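Local atomic coordinates of metallophosphoesterase TT1561-like domain-containing protein (Aquifex aeolicus, PDB entry 2YVT), a protein that is of unknown function but belongs to the calcineurin-like metallophosphoesterase superfamily, whose members typically hydrolyse phosphate esters with bound metal ions. Residues A[48-53]-A[149-155]; A[139-143]-A[179-183]; A[239-244]-A[256-260]. One frame throughout, in Å; residues are numbered along the deposited sequence.

Interaction 1: residues A[48-53]-A[149-155]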
loop_
_atom_site.group_PDB
_atom_site.type_symbol
_atom_site.label_atom_id
_atom_site.label_comp_id
_atom_site.label_asym_id
_atom_site.label_seq_id
_atom_site.Cartn_x
_atom_site.Cartn_y
_atom_site.Cartn_z
ATOM N N LEU A 48 -7.663 4.654 -17.130
ATOM C CA LEU A 48 -8.754 3.920 -16.493
ATOM C C LEU A 48 -9.458 4.786 -15.459
ATOM O O LEU A 48 -10.689 4.808 -15.391
ATOM C CB LEU A 48 -8.254 2.616 -15.855
ATOM C CG LEU A 48 -8.358 1.351 -16.712
ATOM C CD1 LEU A 48 -7.474 1.463 -17.942
ATOM C CD2 LEU A 48 -7.973 0.129 -15.887
ATOM N N GLU A 49 -8.676 5.494 -14.643
ATOM C CA GLU A 49 -9.252 6.312 -13.590
ATOM C C GLU A 49 -10.093 7.432 -14.184
ATOM O O GLU A 49 -11.202 7.683 -13.716
ATOM C CB GLU A 49 -8.175 6.896 -12.682
ATOM C CG GLU A 49 -8.754 7.755 -11.584
ATOM C CD GLU A 49 -7.754 8.075 -10.503
ATOM O OE1 GLU A 49 -6.550 8.245 -10.810
ATOM O OE2 GLU A 49 -8.187 8.161 -9.339
ATOM N N LYS A 50 -9.572 8.080 -15.221
ATOM C CA LYS A 50 -10.292 9.182 -15.853
ATOM C C LYS A 50 -11.611 8.718 -16.459
ATOM O O LYS A 50 -12.620 9.402 -16.317
ATOM C CB LYS A 50 -9.439 9.872 -16.917
ATOM C CG LYS A 50 -8.338 10.764 -16.356
ATOM C CD LYS A 50 -7.596 11.475 -17.480
ATOM C CE LYS A 50 -6.374 12.215 -16.960
ATOM N NZ LYS A 50 -6.740 13.470 -16.246
ATOM N N GLU A 51 -11.613 7.552 -17.108
ATOM C CA GLU A 51 -12.860 7.044 -17.690
ATOM C C GLU A 51 -13.901 6.776 -16.606
ATOM O O GLU A 51 -15.068 7.143 -16.749
ATOM C CB GLU A 51 -12.636 5.802 -18.560
ATOM C CG GLU A 51 -13.926 5.041 -18.910
ATOM C CD GLU A 51 -14.968 5.878 -19.665
ATOM O OE1 GLU A 51 -14.605 6.876 -20.337
ATOM O OE2 GLU A 51 -16.165 5.515 -19.588
ATOM N N TYR A 52 -13.465 6.142 -15.519
ATOM C CA TYR A 52 -14.340 5.877 -14.387
ATOM C C TYR A 52 -14.943 7.164 -13.816
ATOM O O TYR A 52 -16.161 7.254 -13.633
ATOM C CB TYR A 52 -13.571 5.115 -13.309
ATOM C CG TYR A 52 -14.343 4.912 -12.028
ATOM C CD1 TYR A 52 -15.289 3.892 -11.913
ATOM C CD2 TYR A 52 -14.134 5.746 -10.931
ATOM C CE1 TYR A 52 -15.994 3.705 -10.733
ATOM C CE2 TYR A 52 -14.838 5.568 -9.749
ATOM C CZ TYR A 52 -15.770 4.548 -9.662
ATOM O OH TYR A 52 -16.466 4.371 -8.483
ATOM N N GLU A 53 -14.095 8.166 -13.560
ATOM C CA GLU A 53 -14.560 9.418 -12.957
ATOM C C GLU A 53 -15.471 10.193 -13.909
ATOM O O GLU A 53 -16.527 10.669 -13.498
ATOM C CB GLU A 53 -13.397 10.294 -12.462
ATOM C CG GLU A 53 -12.540 9.667 -11.336
ATOM C CD GLU A 53 -13.317 9.294 -10.069
ATOM O OE1 GLU A 53 -14.442 9.804 -9.845
ATOM O OE2 GLU A 53 -12.790 8.471 -9.280
ATOM N N GLU A 149 -15.459 -0.058 -6.117
ATOM C CA GLU A 149 -15.027 -0.338 -7.485
ATOM C C GLU A 149 -13.732 -1.147 -7.463
ATOM O O GLU A 149 -12.853 -0.895 -6.631
ATOM C CB GLU A 149 -14.804 0.990 -8.226
ATOM C CG GLU A 149 -14.236 0.877 -9.645
ATOM C CD GLU A 149 -15.128 0.114 -10.615
ATOM O OE1 GLU A 149 -16.367 0.117 -10.456
ATOM O OE2 GLU A 149 -14.582 -0.486 -11.563
ATOM N N GLU A 150 -13.602 -2.105 -8.383
ATOM C CA GLU A 150 -12.378 -2.894 -8.457
ATOM C C GLU A 150 -11.807 -3.046 -9.856
ATOM O O GLU A 150 -10.757 -3.650 -10.016
ATOM C CB GLU A 150 -12.573 -4.279 -7.834
ATOM C CG GLU A 150 -12.951 -4.257 -6.365
ATOM C CD GLU A 150 -13.081 -5.648 -5.783
ATOM O OE1 GLU A 150 -13.879 -6.464 -6.310
ATOM O OE2 GLU A 150 -12.378 -5.931 -4.797
ATOM N N ASP A 151 -12.497 -2.513 -10.867
ATOM C CA ASP A 151 -12.049 -2.693 -12.248
ATOM C C ASP A 151 -11.276 -1.499 -12.822
ATOM O O ASP A 151 -10.179 -1.669 -13.331
ATOM C CB ASP A 151 -13.232 -3.064 -13.152
ATOM C CG ASP A 151 -13.807 -4.435 -12.829
ATOM O OD1 ASP A 151 -13.211 -5.170 -12.021
ATOM O OD2 ASP A 151 -14.864 -4.785 -13.385
ATOM N N PHE A 152 -11.859 -0.306 -12.767
ATOM C CA PHE A 152 -11.191 0.880 -13.311
ATOM C C PHE A 152 -10.219 1.460 -12.305
ATOM O O PHE A 152 -9.213 2.059 -12.679
ATOM C CB PHE A 152 -12.213 1.944 -13.694
ATOM C CG PHE A 152 -13.043 1.575 -14.882
ATOM C CD1 PHE A 152 -12.685 2.014 -16.157
ATOM C CD2 PHE A 152 -14.189 0.794 -14.731
ATOM C CE1 PHE A 152 -13.455 1.661 -17.268
ATOM C CE2 PHE A 152 -14.965 0.440 -15.837
ATOM C CZ PHE A 152 -14.598 0.878 -17.105
ATOM N N VAL A 153 -10.558 1.280 -11.028
ATOM C CA VAL A 153 -9.775 1.752 -9.886
ATOM C C VAL A 153 -10.101 0.806 -8.737
ATOM O O VAL A 153 -11.045 0.015 -8.842
ATOM C CB VAL A 153 -10.138 3.213 -9.458
ATOM C CG1 VAL A 153 -9.545 4.243 -10.423
ATOM C CG2 VAL A 153 -11.652 3.400 -9.288
ATOM N N LEU A 154 -9.342 0.888 -7.645
ATOM C CA LEU A 154 -9.686 0.167 -6.421
ATOM C C LEU A 154 -10.214 1.151 -5.386
ATOM O O LEU A 154 -9.461 1.967 -4.851
ATOM C CB LEU A 154 -8.476 -0.570 -5.834
ATOM C CG LEU A 154 -7.714 -1.578 -6.681
ATOM C CD1 LEU A 154 -6.767 -2.357 -5.761
ATOM C CD2 LEU A 154 -8.692 -2.498 -7.396
ATOM N N LYS A 155 -11.514 1.074 -5.125
ATOM C CA LYS A 155 -12.167 1.881 -4.089
ATOM C C LYS A 155 -13.079 0.973 -3.270
ATOM O O LYS A 155 -13.776 0.121 -3.824
ATOM C CB LYS A 155 -13.004 3.011 -4.707
ATOM C CG LYS A 155 -12.219 4.037 -5.512
ATOM C CD LYS A 155 -13.110 5.253 -5.787
ATOM C CE LYS A 155 -12.371 6.364 -6.497
ATOM N NZ LYS A 155 -13.273 7.523 -6.763
#
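Tyr52 of helix 46-57 and Phe152 of the loop pack together at the heart of this contact, with Tyr52 CB only 3.5 Å from Phe152 CB. The tyrosine CG is anti to the backbone N (chi1 174°), which carries the ring in between Val153 and Glu149. Val153 CG2 lies over one face in a CH-pi contact, 4.0 Å from the ring centroid, while Glu149 slides past in the opposite direction and brings its CG to 3.5 Å from Tyr52 CE1. A broad, flat residue suits a place that must meet a methyl and an aliphatic stem at once. Beside it Leu48 CB rests 3.4 Å from Phe152 O, and the phenylalanine ring, with Leu48 O at its edge, reaches on to Ile67 of helix 65-86.

The loop is shaped from within. Glu149 bends back so that its OE2 receives Phe152 N on the anti lone pair (3.0 Å, nearly straight at 167°) and Asp151 N from above the carboxylate plane; two N-H groups on one oxygen help fix where Phe152 stands. Replacing Tyr52 by an alanine is likely to open a gap between Val153 and Glu149 and to leave Glu147 without the hydroxyl it bonds.

Away from this packing the contact turns polar, and its glutamates are partly open to solvent, although Lys155 itself is buried. The long, extended Lys155 places NZ 2.7 Å from Glu53 OE2, on its syn lone pair and at the edge of the Tyr52 ring; NZ also pairs with Glu147. Glu51 lends only its stem to Phe152, its carboxylate turning to Arg60. Glu49 lays its stem across Val153 CG1 and bonds Asn99 with its carboxylate. In this calcineurin-like fold, the contact sets a helix that follows strand 35-39 of one sheet against a loop joining strands 134-144 and 155-157 of the other.

Interaction 2: residues A[139-143]-A[179-183]; sequences FGGLL and IFYTP
Thr182 ties its segment to 139-143 through one hydroxyl, and its atoms can be followed outward in turn. CB packs on Leu143, 4.0 Å from Leu143 CG. From there the side chain forks: the methyl CG2 runs close to the Leu143 backbone, while OG1, anti to the carbonyl carbon (chi1 -56°), turns to the neighbouring main chain. This oxygen donates to Gly141 O at 3.0 Å, in the carbonyl plane and on a lone pair, and accepts from Leu143 N at 2.9 Å with an N-H...O angle of 162°. A threonine suits the spot because its short hydroxyl can both donate and accept while CB packs on the Leu143 side chain.

Segment 139-143 spans an irregularity within strand 134-144, and 179-183 runs off the end of the neighbouring parallel strand 175-180, in a mixed sheet of the metallophosphoesterase fold. Strand 155-157 also runs parallel to 134-144, and the chain passes from it through helix 158-164 to 175-180, a beta-alpha-beta crossover whose helix rests on Phe139 and Leu143. One main-chain bond joins the two segments directly, Phe139 N to Ile179 O, 3.0 Å long. Beyond it direct main-chain bonds give way to a water that donates to Phe139 O and Gly141 O and accepts from Thr182 N.

Phe180 adds apolar packing: Phe139 CB lies 3.9 Å from Phe180 CD1, and Val204 and Ile207 of helix 202-211 pack on this phenylalanine, while Phe139 O meets the edge of the ring in its plane. Tyr181 goes another way. Its CD2 edge comes 3.4 Å from Gly141 O, a close approach made beside a glycine whose positive phi (80°) is easily adopted without a side chain. The ring then continues past Leu142 CD1 to His220, and its hydroxyl bonds Lys98.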
loop_
_atom_site.group_PDB
_atom_site.type_symbol
_atom_site.label_atom_id
_atom_site.label_comp_id
_atom_site.label_asym_id
_atom_site.label_seq_id
_atom_site.Cartn_x
_atom_site.Cartn_y
_atom_site.Cartn_z
ATOM N N PHE A 139 -4.727 -4.070 3.368
ATOM C CA PHE A 139 -5.991 -3.761 2.707
ATOM C C PHE A 139 -5.747 -2.523 1.850
ATOM O O PHE A 139 -5.617 -1.402 2.362
ATOM C CB PHE A 139 -7.114 -3.539 3.738
ATOM C CG PHE A 139 -8.512 -3.752 3.185
ATOM C CD1 PHE A 139 -9.408 -4.594 3.851
ATOM C CD2 PHE A 139 -8.932 -3.128 2.011
ATOM C CE1 PHE A 139 -10.702 -4.811 3.361
ATOM C CE2 PHE A 139 -10.224 -3.333 1.503
ATOM C CZ PHE A 139 -11.115 -4.173 2.188
ATOM N N GLY A 140 -5.633 -2.750 0.546
ATOM C CA GLY A 140 -5.306 -1.690 -0.400
ATOM C C GLY A 140 -6.494 -0.922 -0.947
ATOM O O GLY A 140 -7.635 -1.074 -0.487
ATOM N N GLY A 141 -6.216 -0.077 -1.928
ATOM C CA GLY A 141 -7.250 0.737 -2.545
ATOM C C GLY A 141 -7.615 1.963 -1.736
ATOM O O GLY A 141 -7.203 2.112 -0.583
ATOM N N LEU A 142 -8.399 2.842 -2.349
ATOM C CA LEU A 142 -8.899 4.036 -1.673
ATOM C C LEU A 142 -10.092 3.645 -0.820
ATOM O O LEU A 142 -11.096 3.160 -1.337
ATOM C CB LEU A 142 -9.302 5.097 -2.696
ATOM C CG LEU A 142 -9.610 6.472 -2.098
ATOM C CD1 LEU A 142 -8.345 7.141 -1.548
ATOM C CD2 LEU A 142 -10.273 7.342 -3.149
ATOM N N LEU A 143 -9.972 3.846 0.488
ATOM C CA LEU A 143 -11.070 3.528 1.407
ATOM C C LEU A 143 -11.916 4.782 1.556
ATOM O O LEU A 143 -11.394 5.890 1.757
ATOM C CB LEU A 143 -10.541 3.010 2.750
ATOM C CG LEU A 143 -9.508 1.876 2.624
ATOM C CD1 LEU A 143 -9.148 1.286 3.977
ATOM C CD2 LEU A 143 -9.968 0.777 1.638
ATOM N N ILE A 179 -1.175 -2.530 6.945
ATOM C CA ILE A 179 -0.669 -1.766 5.816
ATOM C C ILE A 179 -1.852 -1.395 4.945
ATOM O O ILE A 179 -2.566 -2.278 4.467
ATOM C CB ILE A 179 0.359 -2.570 4.984
ATOM C CG1 ILE A 179 1.455 -3.155 5.888
ATOM C CG2 ILE A 179 0.976 -1.683 3.890
ATOM C CD1 ILE A 179 2.376 -4.139 5.199
ATOM N N PHE A 180 -2.062 -0.091 4.763
ATOM C CA PHE A 180 -3.185 0.422 3.979
ATOM C C PHE A 180 -2.666 1.392 2.944
ATOM O O PHE A 180 -1.733 2.144 3.216
ATOM C CB PHE A 180 -4.184 1.191 4.865
ATOM C CG PHE A 180 -4.715 0.402 6.026
ATOM C CD1 PHE A 180 -5.475 -0.745 5.825
ATOM C CD2 PHE A 180 -4.458 0.823 7.325
ATOM C CE1 PHE A 180 -5.964 -1.477 6.916
ATOM C CE2 PHE A 180 -4.944 0.110 8.417
ATOM C CZ PHE A 180 -5.700 -1.040 8.212
ATOM N N TYR A 181 -3.276 1.400 1.761
ATOM C CA TYR A 181 -3.018 2.489 0.832
ATOM C C TYR A 181 -3.512 3.811 1.438
ATOM O O TYR A 181 -2.826 4.829 1.395
ATOM C CB TYR A 181 -3.684 2.222 -0.521
ATOM C CG TYR A 181 -3.637 3.407 -1.447
ATOM C CD1 TYR A 181 -2.436 3.809 -2.035
ATOM C CD2 TYR A 181 -4.795 4.137 -1.736
ATOM C CE1 TYR A 181 -2.389 4.907 -2.898
ATOM C CE2 TYR A 181 -4.765 5.228 -2.603
ATOM C CZ TYR A 181 -3.560 5.611 -3.176
ATOM O OH TYR A 181 -3.523 6.691 -4.017
ATOM N N THR A 182 -4.714 3.778 2.008
ATOM C CA THR A 182 -5.352 4.981 2.529
ATOM C C THR A 182 -4.910 5.269 3.963
ATOM O O THR A 182 -5.003 4.391 4.825
ATOM C CB THR A 182 -6.876 4.842 2.473
ATOM O OG1 THR A 182 -7.267 4.548 1.138
ATOM C CG2 THR A 182 -7.559 6.129 2.914
ATOM N N PRO A 183 -4.420 6.500 4.218
ATOM C CA PRO A 183 -4.058 6.865 5.581
ATOM C C PRO A 183 -5.256 7.349 6.401
ATOM O O PRO A 183 -6.277 7.753 5.830
ATOM C CB PRO A 183 -3.075 8.026 5.378
ATOM C CG PRO A 183 -3.563 8.708 4.131
ATOM C CD PRO A 183 -4.154 7.597 3.262
HETATM O O HOH W 1 -6.240 1.187 1.751
#

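Interaction 3: residues A[239-244]-A[256-260]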
loop_
_atom_site.group_PDB
_atom_site.type_symbol
_atom_site.label_atom_id
_atom_site.label_comp_id
_atom_site.label_asym_id
_atom_site.label_seq_id
_atom_site.Cartn_x
_atom_site.Cartn_y
_atom_site.Cartn_z
ATOM N N PHE A 239 7.761 8.245 -2.837
ATOM C CA PHE A 239 8.898 7.619 -3.502
ATOM C C PHE A 239 9.484 8.500 -4.629
ATOM O O PHE A 239 10.711 8.518 -4.817
ATOM C CB PHE A 239 8.496 6.245 -4.030
ATOM C CG PHE A 239 9.645 5.418 -4.521
ATOM C CD1 PHE A 239 10.646 5.004 -3.644
ATOM C CD2 PHE A 239 9.703 5.010 -5.856
ATOM C CE1 PHE A 239 11.700 4.215 -4.096
ATOM C CE2 PHE A 239 10.761 4.206 -6.308
ATOM C CZ PHE A 239 11.756 3.819 -5.422
ATOM N N GLU A 240 8.624 9.246 -5.335
ATOM C CA GLU A 240 9.075 10.177 -6.401
ATOM C C GLU A 240 9.971 11.294 -5.882
ATOM O O GLU A 240 10.666 11.958 -6.662
ATOM C CB GLU A 240 7.917 10.939 -7.025
ATOM C CG GLU A 240 6.791 10.225 -7.626
ATOM C CD GLU A 240 5.700 11.238 -7.969
ATOM O OE1 GLU A 240 5.089 11.115 -9.033
ATOM O OE2 GLU A 240 5.474 12.189 -7.171
ATOM N N GLU A 241 9.863 11.578 -4.592
ATOM C CA GLU A 241 10.700 12.583 -3.950
ATOM C C GLU A 241 11.962 11.947 -3.375
ATOM O O GLU A 241 12.737 12.611 -2.686
ATOM C CB GLU A 241 9.910 13.295 -2.845
ATOM C CG GLU A 241 8.757 14.119 -3.375
ATOM C CD GLU A 241 7.845 14.671 -2.303
ATOM O OE1 GLU A 241 8.272 14.797 -1.134
ATOM O OE2 GLU A 241 6.692 14.983 -2.649
ATOM N N GLY A 242 12.155 10.654 -3.646
ATOM C CA GLY A 242 13.272 9.898 -3.083
ATOM C C GLY A 242 13.098 9.519 -1.623
ATOM O O GLY A 242 14.069 9.185 -0.944
ATOM N N ARG A 243 11.856 9.551 -1.146
ATOM C CA ARG A 243 11.569 9.320 0.259
ATOM C C ARG A 243 11.224 7.867 0.573
ATOM O O ARG A 243 10.675 7.138 -0.265
ATOM C CB ARG A 243 10.487 10.289 0.754
ATOM C CG ARG A 243 11.049 11.724 0.874
ATOM C CD ARG A 243 10.116 12.751 1.481
ATOM N NE ARG A 243 10.879 13.868 2.061
ATOM C CZ ARG A 243 11.224 14.990 1.425
ATOM N NH1 ARG A 243 11.926 15.913 2.069
ATOM N NH2 ARG A 243 10.874 15.214 0.160
ATOM N N TYR A 244 11.588 7.457 1.783
ATOM C CA TYR A 244 11.223 6.154 2.316
ATOM C C TYR A 244 11.188 6.237 3.840
ATOM O O TYR A 244 11.648 7.222 4.428
ATOM C CB TYR A 244 12.211 5.079 1.845
ATOM C CG TYR A 244 13.628 5.277 2.335
ATOM C CD1 TYR A 244 14.072 4.664 3.510
ATOM C CD2 TYR A 244 14.535 6.066 1.614
ATOM C CE1 TYR A 244 15.375 4.843 3.966
ATOM C CE2 TYR A 244 15.836 6.253 2.065
ATOM C CZ TYR A 244 16.249 5.633 3.237
ATOM O OH TYR A 244 17.540 5.811 3.699
ATOM N N LEU A 256 12.117 8.823 9.003
ATOM C CA LEU A 256 11.702 9.185 7.653
ATOM C C LEU A 256 12.910 9.755 6.943
ATOM O O LEU A 256 13.460 10.776 7.362
ATOM C CB LEU A 256 10.544 10.175 7.680
ATOM C CG LEU A 256 9.137 9.558 7.742
ATOM C CD1 LEU A 256 8.998 8.456 8.792
ATOM C CD2 LEU A 256 8.163 10.664 8.000
ATOM N N GLU A 257 13.334 9.071 5.887
ATOM C CA GLU A 257 14.588 9.386 5.220
ATOM C C GLU A 257 14.372 9.696 3.749
ATOM O O GLU A 257 13.256 9.566 3.219
ATOM C CB GLU A 257 15.596 8.236 5.383
ATOM C CG GLU A 257 15.501 7.499 6.720
ATOM C CD GLU A 257 16.835 7.015 7.237
ATOM O OE1 GLU A 257 17.798 7.810 7.238
ATOM O OE2 GLU A 257 16.909 5.848 7.675
ATOM N N GLN A 258 15.445 10.139 3.107
ATOM C CA GLN A 258 15.441 10.454 1.692
ATOM C C GLN A 258 16.767 9.980 1.113
ATOM O O GLN A 258 17.794 10.049 1.791
ATOM C CB GLN A 258 15.281 11.958 1.504
ATOM C CG GLN A 258 15.117 12.406 0.070
ATOM C CD GLN A 258 15.058 13.908 -0.047
ATOM O OE1 GLN A 258 15.931 14.618 0.456
ATOM N NE2 GLN A 258 14.028 14.405 -0.711
ATOM N N PHE A 259 16.753 9.479 -0.120
ATOM C CA PHE A 259 18.007 9.117 -0.788
ATOM C C PHE A 259 18.992 10.279 -0.695
ATOM O O PHE A 259 18.613 11.444 -0.822
ATOM C CB PHE A 259 17.791 8.767 -2.263
ATOM C CG PHE A 259 16.851 7.613 -2.503
ATOM C CD1 PHE A 259 16.870 6.488 -1.682
ATOM C CD2 PHE A 259 15.966 7.641 -3.583
ATOM C CE1 PHE A 259 15.998 5.414 -1.923
ATOM C CE2 PHE A 259 15.092 6.572 -3.827
ATOM C CZ PHE A 259 15.117 5.460 -2.994
ATOM N N SER A 260 20.256 9.962 -0.456
ATOM C CA SER A 260 21.269 11.011 -0.384
ATOM C C SER A 260 22.407 10.750 -1.356
ATOM O O SER A 260 22.480 9.690 -1.983
ATOM C CB SER A 260 21.799 11.145 1.041
ATOM O OG SER A 260 22.361 9.924 1.470
ATOM O OXT SER A 260 23.270 11.611 -1.529
HETATM O O HOH W 2 13.103 17.208 -0.922
#
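Phe239 begins the contact by bringing CE1 to the edge of the Phe259 ring, 3.8 Å from Phe259 CZ. Glu241 offers its backbone oxygen to the extended Gln258, whose NE2 approaches nearly along the C=O axis at 3.0 Å. Gly242 follows: its O accepts from Phe259 N at 2.8 Å and also lies over one face of that ring, and any side chain here would press on Phe259. Arg243 forms a non-hydrogen-bonded antiparallel pair with Gln258. Its NH2 makes a salt bridge with Glu241 OE1, the hydrogen bond itself being weak, while Gln258 NE2 lies over a guanidinium face; one water accepts from both nitrogens. Tyr244 and Glu257 are the hydrogen-bonded pair, joined in both directions. With CG between the backbone N and the carbonyl carbon (chi1 64°), the tyrosine swings across the next strand, so that Glu257 CB lies over its face, 3.9 Å from the centroid. Val27 of helix 21-31 packs on both Tyr244 and Phe259. The chemistry thus divides largely by side: the Tyr244 and Phe259 rings pack against the helix, the Glu257 stem over Tyr244, whereas beside Arg243 and Gln258 polar groups suit contact with water.

How the interactions relate
Interactions 1 and 2 adjoin, their centres 15 Å apart: Leu154 O of segment 149-155 lies 2.9 Å from Leu142 N of segment 139-143, a probable hydrogen bond, and Leu154 CB packs on Gly141 CA. Segment 149-155 lies in the loop that follows strand 134-144, so the chain of interaction 2 soon returns beside it in interaction 1. Interaction 3, on the edge hairpin of the other sheet, touches neither; its centre is 28 Å from that of interaction 1 and 20 Å from that of interaction 2. Interaction 2 is central and brings Tyr181 beside Asn41, Lys98 and His220. Relatives carry metal ligands in equivalent loops, so a site may lie there, though the contacts themselves include no metal.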